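Local coordinates for proto-oncogene tyrosine-protein kinase receptor Ret (Danio rerio, PDB 7AMK) that acts as a receptor tyrosine kinase whose calcium-binding cadherin-like ectodomain probably takes part in recognising GDNF together with its co-receptor GFR alpha 1, at residues Lys64-Glu67 against Trp68-Ser72; Thr117-Cys121 against Gly122-Leu126; Asp265-Val269 against Tyr270-Gln274. The protein carries 4 engineered substitutions. One frame throughout, in Å; residues are numbered along the deposited sequence.

All three contacts are local, each within one unbroken run of chain. Contact 1 is the most enclosed, partly buried where a loop turns into helix 68-72 of the first cadherin-like domain, and it runs on charge: a lysine between two carboxylates, with a glycan beside the helix. Contacts 2 and 3 lie at the surface without salt bridges. In contact 2 backbone bonds and a glutamine close a short 3-10 turn; in contact 3 a loop beginning at a calcium ligand doubles back through van der Waals touches. Contacts 1 and 2, centres about 20 Å apart, both touch strand 7-14; contact 3, its centre about 48 Å from either, lies against strand 294-303.

Contact 1 of 3, residues Lys64-Glu67 against Trp68-Ser72; sequences KTLE and WSDFS. With NAG (2-acetamido-2-deoxy-beta-D-glucopyranose), chain C; FUC (alpha-L-fucopyranose), chain B.
The carboxylate of D70 reaches back from the first turn of helix 68-72 to the loop that precedes it, where K64 and the backbone of E67 receive it. CB of D70 lies 3.2 Å from E67 O. CG sits beside the backbone N (chi1 -70°), which turns the carboxylate toward the loop. OD2 does most of the work. On its syn lone pair it takes K64 NZ in a salt bridge of 2.9 Å; on the anti side, 31° out of the carboxylate plane, it accepts the N-H of E67, also at 2.9 Å. OD1 lies alongside CE of K64, 3.5 Å away. E67 stands at the N-cap position, and its carbonyl O accepts weak bonds from the N-H groups of D70 and F71. The lysine, bent at its outer torsions, also pairs through NZ with E67 OE1 at 3.1 Å, which completes a three-residue salt-bridge network. The ammonium probably offsets the like charges of OE1 and D70 OD2, 4.1 Å apart. W50 and F113 border the aspartate. Away from this network, W68 presents one ring face to a sugar of the glycan: NAG C6 lies 3.6 Å above the ring plane, offset toward the rim. The phenyl ring of F71 instead meets NAG C8, the acetamido methyl, at its edge and in its plane, CE1 lying 3.6 Å from C8.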
loop_
_atom_site.group_PDB
_atom_site.type_symbol
_atom_site.label_atom_id
_atom_site.label_comp_id
_atom_site.label_asym_id
_atom_site.label_seq_id
_atom_site.Cartn_x
_atom_site.Cartn_y
_atom_site.Cartn_z
ATOM N N LYS A 64 2.163 24.417 -65.196
ATOM C CA LYS A 64 1.443 23.971 -66.377
ATOM C C LYS A 64 0.024 24.501 -66.276
ATOM O O LYS A 64 -0.547 24.525 -65.183
ATOM C CB LYS A 64 1.438 22.441 -66.472
ATOM C CG LYS A 64 0.449 21.864 -67.455
ATOM C CD LYS A 64 -0.058 20.521 -66.978
ATOM C CE LYS A 64 -0.351 19.595 -68.141
ATOM N NZ LYS A 64 -1.451 20.085 -69.006
ATOM N N THR A 65 -0.539 24.938 -67.400
ATOM C CA THR A 65 -1.940 25.353 -67.396
ATOM C C THR A 65 -2.839 24.120 -67.352
ATOM O O THR A 65 -2.742 23.240 -68.216
ATOM C CB THR A 65 -2.258 26.204 -68.624
ATOM O OG1 THR A 65 -1.367 27.322 -68.651
ATOM C CG2 THR A 65 -3.705 26.713 -68.569
ATOM N N LEU A 66 -3.696 24.057 -66.339
ATOM C CA LEU A 66 -4.484 22.865 -66.074
ATOM C C LEU A 66 -5.593 22.685 -67.107
ATOM O O LEU A 66 -6.276 23.639 -67.488
ATOM C CB LEU A 66 -5.082 22.947 -64.668
ATOM C CG LEU A 66 -4.042 22.938 -63.555
ATOM C CD1 LEU A 66 -4.733 22.936 -62.226
ATOM C CD2 LEU A 66 -3.117 21.715 -63.698
ATOM N N GLU A 67 -5.796 21.448 -67.542
ATOM C CA GLU A 67 -6.769 21.175 -68.586
ATOM C C GLU A 67 -7.746 20.103 -68.134
ATOM O O GLU A 67 -7.513 19.395 -67.156
ATOM C CB GLU A 67 -6.072 20.780 -69.882
ATOM C CG GLU A 67 -5.751 21.995 -70.729
ATOM C CD GLU A 67 -4.363 21.954 -71.304
ATOM O OE1 GLU A 67 -3.638 20.976 -71.024
ATOM O OE2 GLU A 67 -4.000 22.898 -72.037
ATOM N N TRP A 68 -8.871 20.015 -68.844
ATOM C CA TRP A 68 -9.858 18.983 -68.539
ATOM C C TRP A 68 -9.220 17.599 -68.435
ATOM O O TRP A 68 -9.501 16.848 -67.492
ATOM C CB TRP A 68 -10.957 18.977 -69.598
ATOM C CG TRP A 68 -11.748 20.233 -69.631
ATOM C CD1 TRP A 68 -11.690 21.217 -70.574
ATOM C CD2 TRP A 68 -12.705 20.660 -68.661
ATOM N NE1 TRP A 68 -12.560 22.232 -70.254
ATOM C CE2 TRP A 68 -13.199 21.912 -69.086
ATOM C CE3 TRP A 68 -13.193 20.108 -67.473
ATOM C CZ2 TRP A 68 -14.155 22.618 -68.362
ATOM C CZ3 TRP A 68 -14.142 20.805 -66.763
ATOM C CH2 TRP A 68 -14.616 22.048 -67.209
ATOM N N SER A 69 -8.344 17.251 -69.390
ATOM C CA SER A 69 -7.730 15.923 -69.392
ATOM C C SER A 69 -6.838 15.694 -68.172
ATOM O O SER A 69 -6.705 14.554 -67.713
ATOM C CB SER A 69 -6.938 15.699 -70.691
ATOM O OG SER A 69 -5.902 16.656 -70.875
ATOM N N ASP A 70 -6.217 16.754 -67.637
ATOM C CA ASP A 70 -5.441 16.620 -66.411
ATOM C C ASP A 70 -6.294 16.086 -65.270
ATOM O O ASP A 70 -5.814 15.296 -64.448
ATOM C CB ASP A 70 -4.842 17.966 -66.022
ATOM C CG ASP A 70 -3.746 18.395 -66.951
ATOM O OD1 ASP A 70 -3.019 17.504 -67.444
ATOM O OD2 ASP A 70 -3.611 19.611 -67.189
ATOM N N PHE A 71 -7.550 16.545 -65.182
ATOM C CA PHE A 71 -8.440 16.089 -64.117
ATOM C C PHE A 71 -8.806 14.624 -64.310
ATOM O O PHE A 71 -8.676 13.808 -63.389
ATOM C CB PHE A 71 -9.710 16.945 -64.075
ATOM C CG PHE A 71 -10.757 16.402 -63.150
ATOM C CD1 PHE A 71 -11.686 15.487 -63.601
ATOM C CD2 PHE A 71 -10.793 16.787 -61.809
ATOM C CE1 PHE A 71 -12.641 14.957 -62.739
ATOM C CE2 PHE A 71 -11.748 16.266 -60.954
ATOM C CZ PHE A 71 -12.673 15.350 -61.423
ATOM N N SER A 72 -9.273 14.279 -65.504
ATOM C CA SER A 72 -9.801 12.945 -65.743
ATOM C C SER A 72 -8.723 11.867 -65.693
ATOM O O SER A 72 -9.051 10.698 -65.473
ATOM C CB SER A 72 -10.526 12.927 -67.087
ATOM O OG SER A 72 -9.712 13.514 -68.092
HETATM C C1 NAG C . -15.447 16.733 -65.719
HETATM C C2 NAG C . -16.458 15.592 -65.723
HETATM C C3 NAG C . -16.761 15.156 -67.151
HETATM C C4 NAG C . -17.119 16.347 -68.032
HETATM C C5 NAG C . -16.092 17.463 -67.877
HETATM C C6 NAG C . -16.496 18.727 -68.596
HETATM C C7 NAG C . -16.290 14.262 -63.663
HETATM C C8 NAG C . -15.708 13.032 -63.031
HETATM N N2 NAG C . -15.977 14.460 -64.946
HETATM O O3 NAG C . -17.839 14.229 -67.109
HETATM O O4 NAG C . -17.111 15.940 -69.397
HETATM O O5 NAG C . -15.939 17.805 -66.493
HETATM O O6 NAG C . -17.510 19.408 -67.873
HETATM O O7 NAG C . -17.004 15.047 -63.036
HETATM C C1 FUC B . -18.598 19.699 -68.767
HETATM C C2 FUC B . -19.780 20.238 -67.916
HETATM C C3 FUC B . -19.460 21.602 -67.320
HETATM C C4 FUC B . -19.029 22.583 -68.418
HETATM C C5 FUC B . -17.878 21.972 -69.259
HETATM C C6 FUC B . -17.498 22.799 -70.487
HETATM O O2 FUC B . -20.168 19.336 -66.883
HETATM O O3 FUC B . -20.630 22.125 -66.709
HETATM O O4 FUC B . -20.140 22.904 -69.238
HETATM O O5 FUC B . -18.195 20.642 -69.743
#

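Contact 2 of 3, residues Thr117-Cys121 against Gly122-Leu126; sequences TAPSC and GQVEL
Q123 folds back over S120, its side chain running alongside the serine backbone until the amide oxygen faces the serine N-H. CG sits beside the glutamine's own backbone N (chi1 -43°) and the chain is extended beyond it (chi2 180°), a shape that carries OE1 back past the S120 carbonyl. On the way CB of Q123 lies 3.1 Å from S120 O, and CD of Q123 stands 3.6 Å from the serine CB. The closing hydrogen bond, S120 N to Q123 OE1, is nearly straight at 169° but modelled as very short, so its exact length is doubtful. The backbone answers in the reverse direction: Q123 N donates to S120 O at 2.6 Å. If the short approach is taken as a real bond, the two residues are tied twice, once by main chain alone and once through the glutamine amide. One residue on, V124 N donates to C121 O at 3.2 Å. These successive bonds from each N-H to the carbonyl three residues earlier are the pattern of a 3-10 turn, here a short one including C121, G122 and Q123. P119 and V124 flank the turn and meet obliquely. The valine extends CG2, the branch beside its backbone N, to 4.0 Å from CG of the proline ring, and the same methyl lies 3.7 Å from S120 O. C121 points away overall, although its CB still touches G122, and its sulfur is joined to C161 in a disulfide. The turn lies in the loop between strand 106-114 and helix 126-130. Helix 155-160 receives P119 and C121 on I160 and V124 on H157, while P119 also touches Y13 of strand 7-14.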
loop_
_atom_site.group_PDB
_atom_site.type_symbol
_atom_site.label_atom_id
_atom_site.label_comp_id
_atom_site.label_asym_id
_atom_site.label_seq_id
_atom_site.Cartn_x
_atom_site.Cartn_y
_atom_site.Cartn_z
ATOM N N THR A 117 -13.936 25.325 -64.283
ATOM C CA THR A 117 -13.173 26.563 -64.345
ATOM C C THR A 117 -13.372 27.372 -63.056
ATOM O O THR A 117 -14.311 27.149 -62.288
ATOM C CB THR A 117 -13.567 27.391 -65.576
ATOM O OG1 THR A 117 -14.992 27.397 -65.730
ATOM C CG2 THR A 117 -12.925 26.831 -66.845
ATOM N N ALA A 118 -12.444 28.298 -62.808
ATOM C CA ALA A 118 -12.463 29.061 -61.566
ATOM C C ALA A 118 -13.746 29.883 -61.456
ATOM O O ALA A 118 -14.307 30.321 -62.468
ATOM C CB ALA A 118 -11.262 29.991 -61.477
ATOM N N PRO A 119 -14.229 30.104 -60.240
ATOM C CA PRO A 119 -15.382 30.989 -60.060
ATOM C C PRO A 119 -15.043 32.421 -60.440
ATOM O O PRO A 119 -13.887 32.849 -60.384
ATOM C CB PRO A 119 -15.687 30.870 -58.565
ATOM C CG PRO A 119 -14.355 30.598 -57.951
ATOM C CD PRO A 119 -13.630 29.702 -58.952
ATOM N N SER A 120 -16.073 33.155 -60.859
ATOM C CA SER A 120 -15.944 34.579 -61.154
ATOM C C SER A 120 -15.872 35.396 -59.865
ATOM O O SER A 120 -16.390 34.987 -58.820
ATOM C CB SER A 120 -17.130 35.055 -61.999
ATOM O OG SER A 120 -16.986 36.420 -62.337
ATOM N N CYS A 121 -15.247 36.581 -59.960
ATOM C CA CYS A 121 -15.043 37.401 -58.770
ATOM C C CYS A 121 -16.360 37.737 -58.105
ATOM O O CYS A 121 -16.456 37.731 -56.878
ATOM C CB CYS A 121 -14.293 38.696 -59.082
ATOM S SG CYS A 121 -14.021 39.687 -57.526
ATOM N N GLY A 122 -17.386 38.037 -58.895
ATOM C CA GLY A 122 -18.694 38.219 -58.297
ATOM C C GLY A 122 -19.266 36.963 -57.663
ATOM O O GLY A 122 -20.285 37.056 -56.971
ATOM N N GLN A 123 -18.648 35.795 -57.876
ATOM C CA GLN A 123 -19.123 34.563 -57.248
ATOM C C GLN A 123 -18.398 34.210 -55.945
ATOM O O GLN A 123 -18.798 33.261 -55.266
ATOM C CB GLN A 123 -19.014 33.402 -58.238
ATOM C CG GLN A 123 -19.491 33.783 -59.643
ATOM C CD GLN A 123 -19.389 32.658 -60.654
ATOM O OE1 GLN A 123 -18.302 32.342 -61.146
ATOM N NE2 GLN A 123 -20.529 32.051 -60.979
ATOM N N VAL A 124 -17.374 34.955 -55.555
ATOM C CA VAL A 124 -16.626 34.664 -54.337
ATOM C C VAL A 124 -17.117 35.602 -53.234
ATOM O O VAL A 124 -17.123 36.826 -53.412
ATOM C CB VAL A 124 -15.114 34.802 -54.585
ATOM C CG1 VAL A 124 -14.285 34.530 -53.324
ATOM C CG2 VAL A 124 -14.702 33.855 -55.701
ATOM N N GLU A 125 -17.566 35.025 -52.110
ATOM C CA GLU A 125 -17.883 35.813 -50.921
ATOM C C GLU A 125 -16.613 36.406 -50.320
ATOM O O GLU A 125 -15.565 35.749 -50.271
ATOM C CB GLU A 125 -18.583 34.948 -49.861
ATOM C CG GLU A 125 -19.751 34.111 -50.357
ATOM N N LEU A 126 -16.723 37.648 -49.839
ATOM C CA LEU A 126 -15.565 38.346 -49.294
ATOM C C LEU A 126 -14.862 37.498 -48.255
ATOM O O LEU A 126 -13.628 37.461 -48.213
ATOM C CB LEU A 126 -15.969 39.695 -48.683
ATOM C CG LEU A 126 -16.283 40.786 -49.722
ATOM C CD1 LEU A 126 -16.430 42.167 -49.087
ATOM C CD2 LEU A 126 -15.242 40.820 -50.850
#

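Contact 3 of 3, residues Asp265-Val269 against Tyr270-Gln274; sequences DTTPV and YPTNQ. With CA (calcium ion), chain N; CA (calcium ion), chain M.
P268 meets T272 and Q274 where a loop of the third cadherin-like domain doubles back; its 265-274 part starts at D265, a ligand of calcium ions lying where this domain meets the preceding one, as in cadherins. The proline CB lies 3.8 Å from T272 OG1, and its CG is equally far from CB of Q274. On the threonine's other branch, CG2 approaches P268 O, while CB of T272 stands 3.6 Å from V269 O. T272 OG1 also accepts from the backbone N of Q274, forming an ST turn, although the hydroxyl's position is less certain. An alanine at T272 is likely to leave that N-H without its mate in the turn and open a gap beside the proline ring. Farther out, a cis peptide bond precedes P271, whose CB sits 3.8 Å above the centre of the Y270 ring. Y270 O accepts a hydrogen bond from K387 of the second subunit. F300 of strand 294-303 touches both T267 and T272. D265 bridges two calcium ions, one held also by residues including D263, N277 and D341, the other by residues including E142, E196 and D231; D265 OD2 binds the first at 2.4 Å and D265 OD1 the second at 2.4 Å.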
loop_
_atom_site.group_PDB
_atom_site.type_symbol
_atom_site.label_atom_id
_atom_site.label_comp_id
_atom_site.label_asym_id
_atom_site.label_seq_id
_atom_site.Cartn_x
_atom_site.Cartn_y
_atom_site.Cartn_z
ATOM N N ASP A 265 8.472 22.261 -16.583
ATOM C CA ASP A 265 8.315 21.792 -17.951
ATOM C C ASP A 265 7.360 20.594 -18.018
ATOM O O ASP A 265 7.205 19.830 -17.061
ATOM C CB ASP A 265 9.668 21.400 -18.542
ATOM C CG ASP A 265 10.649 22.550 -18.558
ATOM O OD1 ASP A 265 10.229 23.677 -18.892
ATOM O OD2 ASP A 265 11.838 22.344 -18.219
ATOM N N THR A 266 6.720 20.438 -19.171
ATOM C CA THR A 266 5.837 19.312 -19.445
ATOM C C THR A 266 6.630 18.103 -19.918
ATOM O O THR A 266 7.775 18.206 -20.367
ATOM C CB THR A 266 4.799 19.670 -20.526
ATOM O OG1 THR A 266 5.447 19.733 -21.799
ATOM C CG2 THR A 266 4.160 21.015 -20.226
ATOM N N THR A 267 5.990 16.946 -19.823
ATOM C CA THR A 267 6.533 15.652 -20.161
ATOM C C THR A 267 5.391 14.839 -20.749
ATOM O O THR A 267 4.262 14.912 -20.244
ATOM C CB THR A 267 7.093 14.894 -18.945
ATOM O OG1 THR A 267 8.042 15.710 -18.249
ATOM C CG2 THR A 267 7.782 13.609 -19.418
ATOM N N PRO A 268 5.644 14.050 -21.790
ATOM C CA PRO A 268 4.592 13.162 -22.291
ATOM C C PRO A 268 4.188 12.161 -21.212
ATOM O O PRO A 268 4.959 11.839 -20.300
ATOM C CB PRO A 268 5.240 12.478 -23.504
ATOM C CG PRO A 268 6.404 13.385 -23.874
ATOM C CD PRO A 268 6.892 13.929 -22.565
ATOM N N VAL A 269 2.941 11.696 -21.319
ATOM C CA VAL A 269 2.347 10.835 -20.305
ATOM C C VAL A 269 3.260 9.646 -20.006
ATOM O O VAL A 269 3.870 9.049 -20.902
ATOM C CB VAL A 269 0.949 10.387 -20.776
ATOM C CG1 VAL A 269 0.372 9.333 -19.850
ATOM C CG2 VAL A 269 0.027 11.598 -20.891
ATOM N N TYR A 270 3.351 9.311 -18.739
ATOM C CA TYR A 270 4.184 8.223 -18.254
ATOM C C TYR A 270 3.532 6.875 -18.570
ATOM O O TYR A 270 2.308 6.729 -18.449
ATOM C CB TYR A 270 4.393 8.371 -16.750
ATOM C CG TYR A 270 4.920 7.125 -16.056
ATOM C CD1 TYR A 270 4.050 6.143 -15.599
ATOM C CD2 TYR A 270 6.286 6.940 -15.852
ATOM C CE1 TYR A 270 4.522 5.003 -14.966
ATOM C CE2 TYR A 270 6.773 5.784 -15.215
ATOM C CZ TYR A 270 5.881 4.823 -14.772
ATOM O OH TYR A 270 6.332 3.675 -14.133
ATOM N N PRO A 271 4.323 5.871 -18.991
ATOM C CA PRO A 271 5.756 5.995 -19.269
ATOM C C PRO A 271 5.984 6.307 -20.749
ATOM O O PRO A 271 5.099 6.026 -21.568
ATOM C CB PRO A 271 6.292 4.617 -18.896
ATOM C CG PRO A 271 5.162 3.689 -19.319
ATOM C CD PRO A 271 3.860 4.484 -19.176
ATOM N N THR A 272 7.140 6.877 -21.089
ATOM C CA THR A 272 7.363 7.406 -22.428
ATOM C C THR A 272 8.793 7.139 -22.868
ATOM O O THR A 272 9.681 6.903 -22.048
ATOM C CB THR A 272 7.082 8.911 -22.481
ATOM O OG1 THR A 272 7.424 9.422 -23.775
ATOM C CG2 THR A 272 7.891 9.638 -21.399
ATOM N N ASN A 273 9.006 7.190 -24.187
ATOM C CA ASN A 273 10.343 7.080 -24.760
ATOM C C ASN A 273 10.987 8.435 -25.045
ATOM O O ASN A 273 12.218 8.506 -25.163
ATOM C CB ASN A 273 10.301 6.250 -26.052
ATOM N N GLN A 274 10.194 9.501 -25.149
ATOM C CA GLN A 274 10.744 10.834 -25.354
ATOM C C GLN A 274 11.892 11.085 -24.385
ATOM O O GLN A 274 11.889 10.592 -23.255
ATOM C CB GLN A 274 9.648 11.885 -25.173
ATOM C CG GLN A 274 10.175 13.321 -25.042
ATOM C CD GLN A 274 10.923 13.808 -26.284
ATOM O OE1 GLN A 274 12.162 13.828 -26.319
ATOM N NE2 GLN A 274 10.171 14.217 -27.304
HETATM CA CA CA N . 12.909 20.574 -17.014
HETATM CA CA CA M . 9.538 24.957 -20.780
#